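Local coordinates for beta-galactosidase/beta-glucuronidase (PDB 6MVF), which binds flavin mononucleotide and probably hydrolyses beta-glucuronides as a family 2 glycoside hydrolase of a human gut bacterium, at residues A[572-577]-A[622-627]; A[510-515]-A[597-602]; A[187-192]-A[274-279]. All coordinates share one frame; numbering follows the deposited sequence.

Interaction 1. Residues A[572-577]-A[622-627]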
loop_
_atom_site.group_PDB
_atom_site.type_symbol
_atom_site.label_atom_id
_atom_site.label_comp_id
_atom_site.label_asym_id
_atom_site.label_seq_id
_atom_site.Cartn_x
_atom_site.Cartn_y
_atom_site.Cartn_z
ATOM N N GLN A 572 -18.046 -27.805 6.345
ATOM C CA GLN A 572 -17.216 -27.053 7.272
ATOM C C GLN A 572 -17.163 -27.740 8.626
ATOM O O GLN A 572 -16.081 -27.906 9.203
ATOM C CB GLN A 572 -17.712 -25.622 7.423
ATOM C CG GLN A 572 -16.653 -24.748 8.056
ATOM C CD GLN A 572 -17.045 -23.290 8.126
ATOM O OE1 GLN A 572 -18.127 -22.944 8.616
ATOM N NE2 GLN A 572 -16.154 -22.413 7.636
ATOM N N ALA A 573 -18.317 -28.173 9.138
ATOM C CA ALA A 573 -18.317 -28.927 10.392
ATOM C C ALA A 573 -17.565 -30.262 10.267
ATOM O O ALA A 573 -16.926 -30.705 11.228
ATOM C CB ALA A 573 -19.761 -29.149 10.880
ATOM N N TYR A 574 -17.597 -30.911 9.098
ATOM C CA TYR A 574 -16.936 -32.206 8.969
ATOM C C TYR A 574 -15.441 -32.087 8.707
ATOM O O TYR A 574 -14.706 -33.033 8.996
ATOM C CB TYR A 574 -17.573 -33.027 7.849
ATOM C CG TYR A 574 -18.674 -33.974 8.300
ATOM C CD1 TYR A 574 -20.008 -33.548 8.403
ATOM C CD2 TYR A 574 -18.385 -35.300 8.608
ATOM C CE1 TYR A 574 -21.015 -34.421 8.813
ATOM C CE2 TYR A 574 -19.374 -36.169 9.025
ATOM C CZ TYR A 574 -20.684 -35.729 9.119
ATOM O OH TYR A 574 -21.649 -36.616 9.537
ATOM N N TRP A 575 -14.975 -30.949 8.186
ATOM C CA TRP A 575 -13.603 -30.778 7.722
ATOM C C TRP A 575 -12.812 -29.731 8.492
ATOM O O TRP A 575 -11.633 -29.959 8.777
ATOM C CB TRP A 575 -13.592 -30.382 6.241
ATOM C CG TRP A 575 -14.141 -31.403 5.300
ATOM C CD1 TRP A 575 -14.429 -32.721 5.564
ATOM C CD2 TRP A 575 -14.492 -31.183 3.927
ATOM N NE1 TRP A 575 -14.923 -33.330 4.431
ATOM C CE2 TRP A 575 -14.971 -32.407 3.416
ATOM C CE3 TRP A 575 -14.454 -30.067 3.088
ATOM C CZ2 TRP A 575 -15.389 -32.545 2.110
ATOM C CZ3 TRP A 575 -14.876 -30.206 1.800
ATOM C CH2 TRP A 575 -15.345 -31.439 1.321
ATOM N N ALA A 576 -13.408 -28.576 8.796
ATOM C CA ALA A 576 -12.650 -27.455 9.335
ATOM C C ALA A 576 -12.276 -27.710 10.784
ATOM O O ALA A 576 -12.970 -28.429 11.518
ATOM C CB ALA A 576 -13.432 -26.137 9.236
ATOM N N LYS A 577 -11.158 -27.115 11.196
ATOM C CA LYS A 577 -10.718 -27.246 12.575
ATOM C C LYS A 577 -11.085 -26.048 13.440
ATOM O O LYS A 577 -11.302 -26.226 14.645
ATOM C CB LYS A 577 -9.204 -27.490 12.626
ATOM C CG LYS A 577 -8.786 -28.852 12.038
ATOM C CD LYS A 577 -9.739 -29.977 12.463
ATOM C CE LYS A 577 -9.538 -31.252 11.640
ATOM N NZ LYS A 577 -8.372 -32.083 12.088
ATOM N N HIS A 622 -22.457 -36.202 16.605
ATOM C CA HIS A 622 -21.342 -36.013 15.692
ATOM C C HIS A 622 -21.798 -35.158 14.504
ATOM O O HIS A 622 -22.388 -35.669 13.551
ATOM C CB HIS A 622 -20.811 -37.369 15.250
ATOM C CG HIS A 622 -19.622 -37.287 14.345
ATOM N ND1 HIS A 622 -18.386 -36.856 14.776
ATOM C CD2 HIS A 622 -19.482 -37.574 13.030
ATOM C CE1 HIS A 622 -17.532 -36.899 13.769
ATOM N NE2 HIS A 622 -18.174 -37.323 12.698
ATOM N N ARG A 623 -21.515 -33.847 14.569
ATOM C CA ARG A 623 -21.621 -32.893 13.449
ATOM C C ARG A 623 -23.036 -32.378 13.177
ATOM O O ARG A 623 -23.226 -31.166 13.052
ATOM C CB ARG A 623 -21.058 -33.490 12.160
ATOM C CG ARG A 623 -19.641 -34.056 12.289
ATOM C CD ARG A 623 -18.657 -32.990 12.705
ATOM N NE ARG A 623 -17.313 -33.534 12.844
ATOM C CZ ARG A 623 -16.562 -33.407 13.934
ATOM N NH1 ARG A 623 -17.017 -32.749 14.991
ATOM N NH2 ARG A 623 -15.354 -33.930 13.962
ATOM N N VAL A 624 -24.030 -33.264 13.077
ATOM C CA VAL A 624 -25.402 -32.885 12.764
ATOM C C VAL A 624 -26.256 -33.026 14.018
ATOM O O VAL A 624 -26.229 -34.063 14.683
ATOM C CB VAL A 624 -25.959 -33.737 11.614
ATOM C CG1 VAL A 624 -27.373 -33.342 11.294
ATOM C CG2 VAL A 624 -25.067 -33.591 10.385
ATOM N N PHE A 625 -27.012 -31.974 14.335
ATOM C CA PHE A 625 -27.889 -31.901 15.499
ATOM C C PHE A 625 -29.277 -31.488 15.023
ATOM O O PHE A 625 -29.406 -30.515 14.277
ATOM C CB PHE A 625 -27.380 -30.873 16.517
ATOM C CG PHE A 625 -25.954 -31.081 16.941
ATOM C CD1 PHE A 625 -24.916 -30.700 16.127
ATOM C CD2 PHE A 625 -25.656 -31.635 18.184
ATOM C CE1 PHE A 625 -23.600 -30.895 16.528
ATOM C CE2 PHE A 625 -24.352 -31.828 18.586
ATOM C CZ PHE A 625 -23.324 -31.461 17.762
ATOM N N LYS A 626 -30.317 -32.205 15.445
ATOM C CA LYS A 626 -31.682 -31.863 15.060
ATOM C C LYS A 626 -32.527 -31.644 16.310
ATOM O O LYS A 626 -32.553 -32.491 17.205
ATOM C CB LYS A 626 -32.283 -32.956 14.169
ATOM C CG LYS A 626 -31.389 -33.327 12.993
ATOM C CD LYS A 626 -31.915 -34.538 12.204
ATOM C CE LYS A 626 -30.775 -35.188 11.411
ATOM N NZ LYS A 626 -31.149 -35.648 10.033
ATOM N N PHE A 627 -33.202 -30.504 16.378
ATOM C CA PHE A 627 -34.059 -30.160 17.509
ATOM C C PHE A 627 -35.486 -29.957 17.019
ATOM O O PHE A 627 -35.710 -29.382 15.947
ATOM C CB PHE A 627 -33.586 -28.875 18.213
ATOM C CG PHE A 627 -32.185 -28.937 18.739
ATOM C CD1 PHE A 627 -31.099 -28.725 17.891
ATOM C CD2 PHE A 627 -31.949 -29.188 20.087
ATOM C CE1 PHE A 627 -29.801 -28.764 18.367
ATOM C CE2 PHE A 627 -30.649 -29.230 20.580
ATOM C CZ PHE A 627 -29.571 -29.010 19.716
HETATM O O HOH W 1 -15.685 -34.722 11.105
#
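Arg623 lays the aliphatic part of its side chain across one face of the Tyr574 ring. Arg623 CG sits over the ring centre, 3.7 Å from the centroid of the Tyr574 ring and 9° off its normal, a CH-pi contact; Arg623 CB adds a second touch, 3.5 Å from Tyr574 CE1. A bend at chi2 then turns the arginine chain toward the helix backbone, where the carbonyl oxygen of Ala573 lies over one face of the guanidinium, not at its N-H edge. A water takes the N-H instead: it accepts from Arg623 NE at 2.7 Å and donates to Tyr574 O at 2.9 Å. At the edge of the tyrosine ring, near its plane, Val624 CG2 comes within 4.4 Å of Tyr574 CE1. The His622 ring pairs obliquely with that of Tyr574, planes at 89°, with His622 NE2 4.0 Å from Tyr574 CE2. The polar ends are held from helix 507-522, Tyr574 OH by Gln519 and His622 NE2 by Glu522. Arg623 has a positive phi of 81°, with a weak Val624 N to His622 O bond, consistent with a classic gamma turn leading into strand 624-629. The contact thus joins the last helix of the (beta/alpha)8 barrel to an outer strand of the following beta-sandwich, an interdomain junction near the surface.

Interaction 2. Residues A[510-515]-A[597-602]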
loop_
_atom_site.group_PDB
_atom_site.type_symbol
_atom_site.label_atom_id
_atom_site.label_comp_id
_atom_site.label_asym_id
_atom_site.label_seq_id
_atom_site.Cartn_x
_atom_site.Cartn_y
_atom_site.Cartn_z
ATOM N N GLN A 510 -30.662 -30.621 -0.634
ATOM C CA GLN A 510 -29.243 -30.658 -0.932
ATOM C C GLN A 510 -28.420 -30.846 0.330
ATOM O O GLN A 510 -27.383 -31.515 0.294
ATOM C CB GLN A 510 -28.844 -29.392 -1.662
ATOM C CG GLN A 510 -27.458 -29.427 -2.266
ATOM C CD GLN A 510 -26.883 -28.007 -2.448
ATOM O OE1 GLN A 510 -27.135 -27.125 -1.630
ATOM N NE2 GLN A 510 -26.133 -27.787 -3.530
ATOM N N ALA A 511 -28.881 -30.302 1.460
ATOM C CA ALA A 511 -28.168 -30.492 2.726
ATOM C C ALA A 511 -28.270 -31.933 3.211
ATOM O O ALA A 511 -27.294 -32.477 3.738
ATOM C CB ALA A 511 -28.686 -29.527 3.797
ATOM N N LEU A 512 -29.438 -32.570 3.035
ATOM C CA LEU A 512 -29.596 -33.980 3.391
ATOM C C LEU A 512 -28.690 -34.866 2.549
ATOM O O LEU A 512 -28.095 -35.818 3.057
ATOM C CB LEU A 512 -31.056 -34.421 3.217
ATOM C CG LEU A 512 -32.100 -33.949 4.225
ATOM C CD1 LEU A 512 -33.497 -34.340 3.752
ATOM C CD2 LEU A 512 -31.828 -34.515 5.611
ATOM N N TYR A 513 -28.609 -34.588 1.250
ATOM C CA TYR A 513 -27.722 -35.339 0.372
ATOM C C TYR A 513 -26.275 -35.275 0.869
ATOM O O TYR A 513 -25.592 -36.305 0.971
ATOM C CB TYR A 513 -27.853 -34.791 -1.057
ATOM C CG TYR A 513 -26.864 -35.365 -2.036
ATOM C CD1 TYR A 513 -25.592 -34.827 -2.152
ATOM C CD2 TYR A 513 -27.198 -36.460 -2.837
ATOM C CE1 TYR A 513 -24.673 -35.361 -3.033
ATOM C CE2 TYR A 513 -26.291 -37.002 -3.730
ATOM C CZ TYR A 513 -25.028 -36.445 -3.823
ATOM O OH TYR A 513 -24.114 -36.950 -4.703
ATOM N N HIS A 514 -25.797 -34.066 1.209
ATOM C CA HIS A 514 -24.404 -33.911 1.617
ATOM C C HIS A 514 -24.167 -34.299 3.070
ATOM O O HIS A 514 -23.048 -34.692 3.417
ATOM C CB HIS A 514 -23.940 -32.487 1.357
ATOM C CG HIS A 514 -23.684 -32.203 -0.086
ATOM N ND1 HIS A 514 -22.729 -32.878 -0.817
ATOM C CD2 HIS A 514 -24.267 -31.332 -0.942
ATOM C CE1 HIS A 514 -22.720 -32.420 -2.056
ATOM N NE2 HIS A 514 -23.645 -31.481 -2.159
ATOM N N GLU A 515 -25.187 -34.216 3.926
ATOM C CA GLU A 515 -25.085 -34.836 5.246
ATOM C C GLU A 515 -24.692 -36.306 5.126
ATOM O O GLU A 515 -23.792 -36.784 5.831
ATOM C CB GLU A 515 -26.403 -34.692 6.013
ATOM C CG GLU A 515 -26.612 -33.305 6.624
ATOM C CD GLU A 515 -28.037 -33.072 7.143
ATOM O OE1 GLU A 515 -28.766 -34.046 7.456
ATOM O OE2 GLU A 515 -28.431 -31.894 7.235
ATOM N N GLU A 597 -38.402 -28.469 12.729
ATOM C CA GLU A 597 -37.052 -28.952 12.999
ATOM C C GLU A 597 -36.029 -27.847 12.738
ATOM O O GLU A 597 -35.947 -27.306 11.624
ATOM C CB GLU A 597 -36.710 -30.183 12.170
ATOM C CG GLU A 597 -35.224 -30.551 12.273
ATOM C CD GLU A 597 -34.848 -31.800 11.474
ATOM O OE1 GLU A 597 -34.097 -31.660 10.480
ATOM O OE2 GLU A 597 -35.308 -32.912 11.839
ATOM N N VAL A 598 -35.245 -27.529 13.764
ATOM C CA VAL A 598 -34.144 -26.578 13.669
ATOM C C VAL A 598 -32.854 -27.386 13.685
ATOM O O VAL A 598 -32.502 -27.986 14.705
ATOM C CB VAL A 598 -34.175 -25.553 14.808
ATOM C CG1 VAL A 598 -32.968 -24.684 14.748
ATOM C CG2 VAL A 598 -35.467 -24.719 14.751
ATOM N N LYS A 599 -32.156 -27.425 12.561
ATOM C CA LYS A 599 -30.955 -28.237 12.457
ATOM C C LYS A 599 -29.721 -27.377 12.691
ATOM O O LYS A 599 -29.661 -26.232 12.237
ATOM C CB LYS A 599 -30.881 -28.903 11.092
ATOM C CG LYS A 599 -30.027 -30.143 11.063
ATOM C CD LYS A 599 -29.810 -30.581 9.639
ATOM C CE LYS A 599 -31.073 -30.479 8.821
ATOM N NZ LYS A 599 -31.158 -31.664 7.923
ATOM N N VAL A 600 -28.746 -27.928 13.419
ATOM C CA VAL A 600 -27.475 -27.261 13.682
ATOM C C VAL A 600 -26.324 -28.148 13.211
ATOM O O VAL A 600 -26.303 -29.360 13.459
ATOM C CB VAL A 600 -27.299 -26.887 15.171
ATOM C CG1 VAL A 600 -25.990 -26.181 15.363
ATOM C CG2 VAL A 600 -28.422 -26.001 15.638
ATOM N N TYR A 601 -25.370 -27.529 12.520
ATOM C CA TYR A 601 -24.094 -28.139 12.173
ATOM C C TYR A 601 -22.996 -27.546 13.049
ATOM O O TYR A 601 -22.959 -26.331 13.267
ATOM C CB TYR A 601 -23.762 -27.896 10.705
ATOM C CG TYR A 601 -24.845 -28.342 9.765
ATOM C CD1 TYR A 601 -25.461 -29.575 9.933
ATOM C CD2 TYR A 601 -25.261 -27.534 8.716
ATOM C CE1 TYR A 601 -26.443 -30.006 9.076
ATOM C CE2 TYR A 601 -26.265 -27.954 7.849
ATOM C CZ TYR A 601 -26.845 -29.197 8.043
ATOM O OH TYR A 601 -27.831 -29.650 7.199
ATOM N N SER A 602 -22.107 -28.401 13.554
ATOM C CA SER A 602 -21.019 -27.929 14.398
ATOM C C SER A 602 -19.880 -28.940 14.392
ATOM O O SER A 602 -20.113 -30.147 14.306
ATOM C CB SER A 602 -21.498 -27.683 15.831
ATOM O OG SER A 602 -20.432 -27.136 16.579
#
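Glu515 reaches from a helix of the (beta/alpha)8 barrel to two side chains of strand 597-602 in the C-terminal beta-sandwich, making a polar junction between domains. One oxygen takes both donors. Lys599 NZ donates to Glu515 OE2 at 2.8 Å in a salt bridge that uses the syn lone pair, and Tyr601 OH donates to the same oxygen, which lies at the edge of the tyrosine ring, near its plane. That second bond is modelled implausibly short, so its length is doubtful. The carboxylate plane is turned 71° from the ring. Glu515 runs extended beyond CG, while Lys599 comes from the opposite direction and bends at chi3 (-42°) to bring its ammonium group to the acid. A long salt bridge, 3.9 Å between Lys599 NZ and Glu597 OE1, extends the network along the strand. The other carboxylate oxygen, Glu515 OE1, has a long, weak ion pair with Lys626 on the neighbouring strand. With two lysines nearby, Glu515 would probably stay ionised. Val570 of helix 566-575 touches both Glu515 and Tyr601. Apolar groups border the polar ends: Ala511 CB packs 3.5 Å from Tyr601 OH, and Leu512 CD2 lies 3.7 Å from Lys599 NZ.

Interaction 3. Residues A[187-192]-A[274-279]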
loop_
_atom_site.group_PDB
_atom_site.type_symbol
_atom_site.label_atom_id
_atom_site.label_comp_id
_atom_site.label_asym_id
_atom_site.label_seq_id
_atom_site.Cartn_x
_atom_site.Cartn_y
_atom_site.Cartn_z
ATOM N N PRO A 187 11.578 -31.687 -7.257
ATOM C CA PRO A 187 12.063 -31.790 -5.876
ATOM C C PRO A 187 11.707 -33.130 -5.254
ATOM O O PRO A 187 10.588 -33.623 -5.392
ATOM C CB PRO A 187 11.319 -30.646 -5.160
ATOM C CG PRO A 187 10.636 -29.824 -6.276
ATOM C CD PRO A 187 10.404 -30.804 -7.365
ATOM N N LYS A 188 12.662 -33.724 -4.540
ATOM C CA LYS A 188 12.363 -34.972 -3.830
ATOM C C LYS A 188 12.998 -34.987 -2.445
ATOM O O LYS A 188 14.166 -34.591 -2.282
ATOM C CB LYS A 188 12.828 -36.217 -4.604
ATOM C CG LYS A 188 12.057 -36.475 -5.884
ATOM C CD LYS A 188 12.645 -37.642 -6.655
ATOM C CE LYS A 188 11.893 -37.903 -7.961
ATOM N NZ LYS A 188 10.556 -38.503 -7.729
ATOM N N PRO A 189 12.258 -35.449 -1.438
ATOM C CA PRO A 189 12.846 -35.600 -0.100
ATOM C C PRO A 189 13.892 -36.700 -0.089
ATOM O O PRO A 189 13.847 -37.647 -0.874
ATOM C CB PRO A 189 11.643 -35.960 0.776
ATOM C CG PRO A 189 10.667 -36.591 -0.182
ATOM C CD PRO A 189 10.836 -35.836 -1.474
ATOM N N THR A 190 14.862 -36.552 0.797
ATOM C CA THR A 190 15.943 -37.509 0.945
ATOM C C THR A 190 15.861 -38.137 2.330
ATOM O O THR A 190 15.322 -37.547 3.271
ATOM C CB THR A 190 17.312 -36.838 0.754
ATOM O OG1 THR A 190 17.597 -35.999 1.889
ATOM C CG2 THR A 190 17.318 -35.983 -0.520
ATOM N N ALA A 191 16.413 -39.344 2.455
ATOM C CA ALA A 191 16.344 -40.036 3.738
ATOM C C ALA A 191 16.926 -39.189 4.865
ATOM O O ALA A 191 16.345 -39.123 5.952
ATOM C CB ALA A 191 17.055 -41.384 3.650
ATOM N N ASP A 192 18.059 -38.506 4.624
ATOM C CA ASP A 192 18.719 -37.772 5.708
ATOM C C ASP A 192 17.982 -36.498 6.139
ATOM O O ASP A 192 18.489 -35.801 7.024
ATOM C CB ASP A 192 20.172 -37.436 5.336
ATOM C CG ASP A 192 20.296 -36.476 4.138
ATOM O OD1 ASP A 192 19.312 -35.769 3.783
ATOM O OD2 ASP A 192 21.407 -36.431 3.543
ATOM N N VAL A 274 8.346 -23.930 -5.880
ATOM C CA VAL A 274 8.229 -25.379 -5.872
ATOM C C VAL A 274 8.121 -25.845 -4.430
ATOM O O VAL A 274 8.488 -25.133 -3.488
ATOM C CB VAL A 274 9.421 -26.074 -6.583
ATOM C CG1 VAL A 274 9.546 -25.591 -8.041
ATOM C CG2 VAL A 274 10.706 -25.853 -5.805
ATOM N N GLY A 275 7.598 -27.056 -4.270
ATOM C CA GLY A 275 7.459 -27.656 -2.961
ATOM C C GLY A 275 8.017 -29.062 -2.964
ATOM O O GLY A 275 8.067 -29.731 -3.996
ATOM N N VAL A 276 8.444 -29.501 -1.781
ATOM C CA VAL A 276 9.015 -30.826 -1.572
ATOM C C VAL A 276 7.948 -31.710 -0.928
ATOM O O VAL A 276 7.563 -31.496 0.226
ATOM C CB VAL A 276 10.276 -30.755 -0.695
ATOM C CG1 VAL A 276 11.050 -32.053 -0.775
ATOM C CG2 VAL A 276 11.138 -29.557 -1.097
ATOM N N ARG A 277 7.469 -32.715 -1.657
ATOM C CA ARG A 277 6.560 -33.690 -1.071
ATOM C C ARG A 277 6.659 -34.981 -1.851
ATOM O O ARG A 277 6.955 -34.977 -3.043
ATOM C CB ARG A 277 5.097 -33.218 -1.055
ATOM C CG ARG A 277 4.376 -33.287 -2.380
ATOM C CD ARG A 277 4.698 -32.088 -3.214
ATOM N NE ARG A 277 4.090 -32.127 -4.536
ATOM C CZ ARG A 277 4.575 -32.840 -5.547
ATOM N NH1 ARG A 277 5.659 -33.595 -5.349
ATOM N NH2 ARG A 277 3.969 -32.813 -6.740
ATOM N N SER A 278 6.406 -36.081 -1.157
ATOM C CA SER A 278 6.130 -37.364 -1.776
ATOM C C SER A 278 4.748 -37.811 -1.323
ATOM O O SER A 278 4.208 -37.304 -0.335
ATOM C CB SER A 278 7.186 -38.411 -1.408
ATOM O OG SER A 278 7.340 -38.511 0.003
ATOM N N TYR A 279 4.170 -38.756 -2.060
ATOM C CA TYR A 279 2.795 -39.146 -1.793
ATOM C C TYR A 279 2.509 -40.487 -2.454
ATOM O O TYR A 279 3.126 -40.856 -3.455
ATOM C CB TYR A 279 1.789 -38.073 -2.262
ATOM C CG TYR A 279 1.822 -37.745 -3.745
ATOM C CD1 TYR A 279 2.713 -36.809 -4.254
ATOM C CD2 TYR A 279 0.941 -38.353 -4.635
ATOM C CE1 TYR A 279 2.752 -36.497 -5.605
ATOM C CE2 TYR A 279 0.969 -38.046 -5.998
ATOM C CZ TYR A 279 1.883 -37.110 -6.473
ATOM O OH TYR A 279 1.920 -36.782 -7.812
HETATM O O HOH W 2 8.199 -32.372 -4.671
#
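Within the immunoglobulin-like beta-sandwich domain that family 2 glycoside hydrolases carry ahead of their barrel, the end of strand 183-189 packs on the linker that runs from strand 265-274 toward the barrel. Two prolines do most of the touching. Pro187 directs its ring at the linker: Pro187 CG lies 3.4 Å from the carbonyl oxygen of Gly275 and 4.0 Å from Val274 CB, the two side chains running at a slant to each other. Two residues on, Pro189 meets Val276, and these side chains slide past one another in opposite directions. Val276 CG1 stands anti to its own backbone N (chi1 -166°), which carries this methyl to the Pro189 ring, 3.9 Å from Pro189 CD. The other branch, Val276 CG2, turns to Pro187 CB at 4.2 Å, and thus one valine serves both prolines. Ala195 and Phe197 of strand 195-204 also pack on Val276. The polar backbone atoms are joined through water. One molecule is hydrogen-bonded to Pro187 O at 2.8 Å and to Gly275 O at 2.7 Å, and it accepts from Arg277 N; since more acceptors surround it than it has protons, these bonds are probably shared. Arg277 starts its side chain away from the strand and gives NE to the carbonyl of Pro389, which ties the linker to the barrel. At the far end of the contact, Ser278 OG rests 3.8 Å from Pro189 CG.

Interactions 1 and 2 form one continuous junction between barrel and C-terminal sandwich. Their centres are about 9 Å apart, their strands 624-629 and 596-602 are antiparallel neighbours, and a probable backbone hydrogen bond joins Phe625 O to Val600 N at 2.8 Å. The helices 566-575 and 507-522 therefore face the same sheet, and the segments alternate along the chain. Interaction 3 closes earlier in sequence and joins the end of strand 183-189 to the linker ahead of the barrel: its centre is about 35 Å from that of interaction 1 and about 40 Å from that of interaction 2. Its Pro187 side chain is about 11 Å from the bound flavin mononucleotide, too far to touch it, and none of its residues lines the flavin pocket.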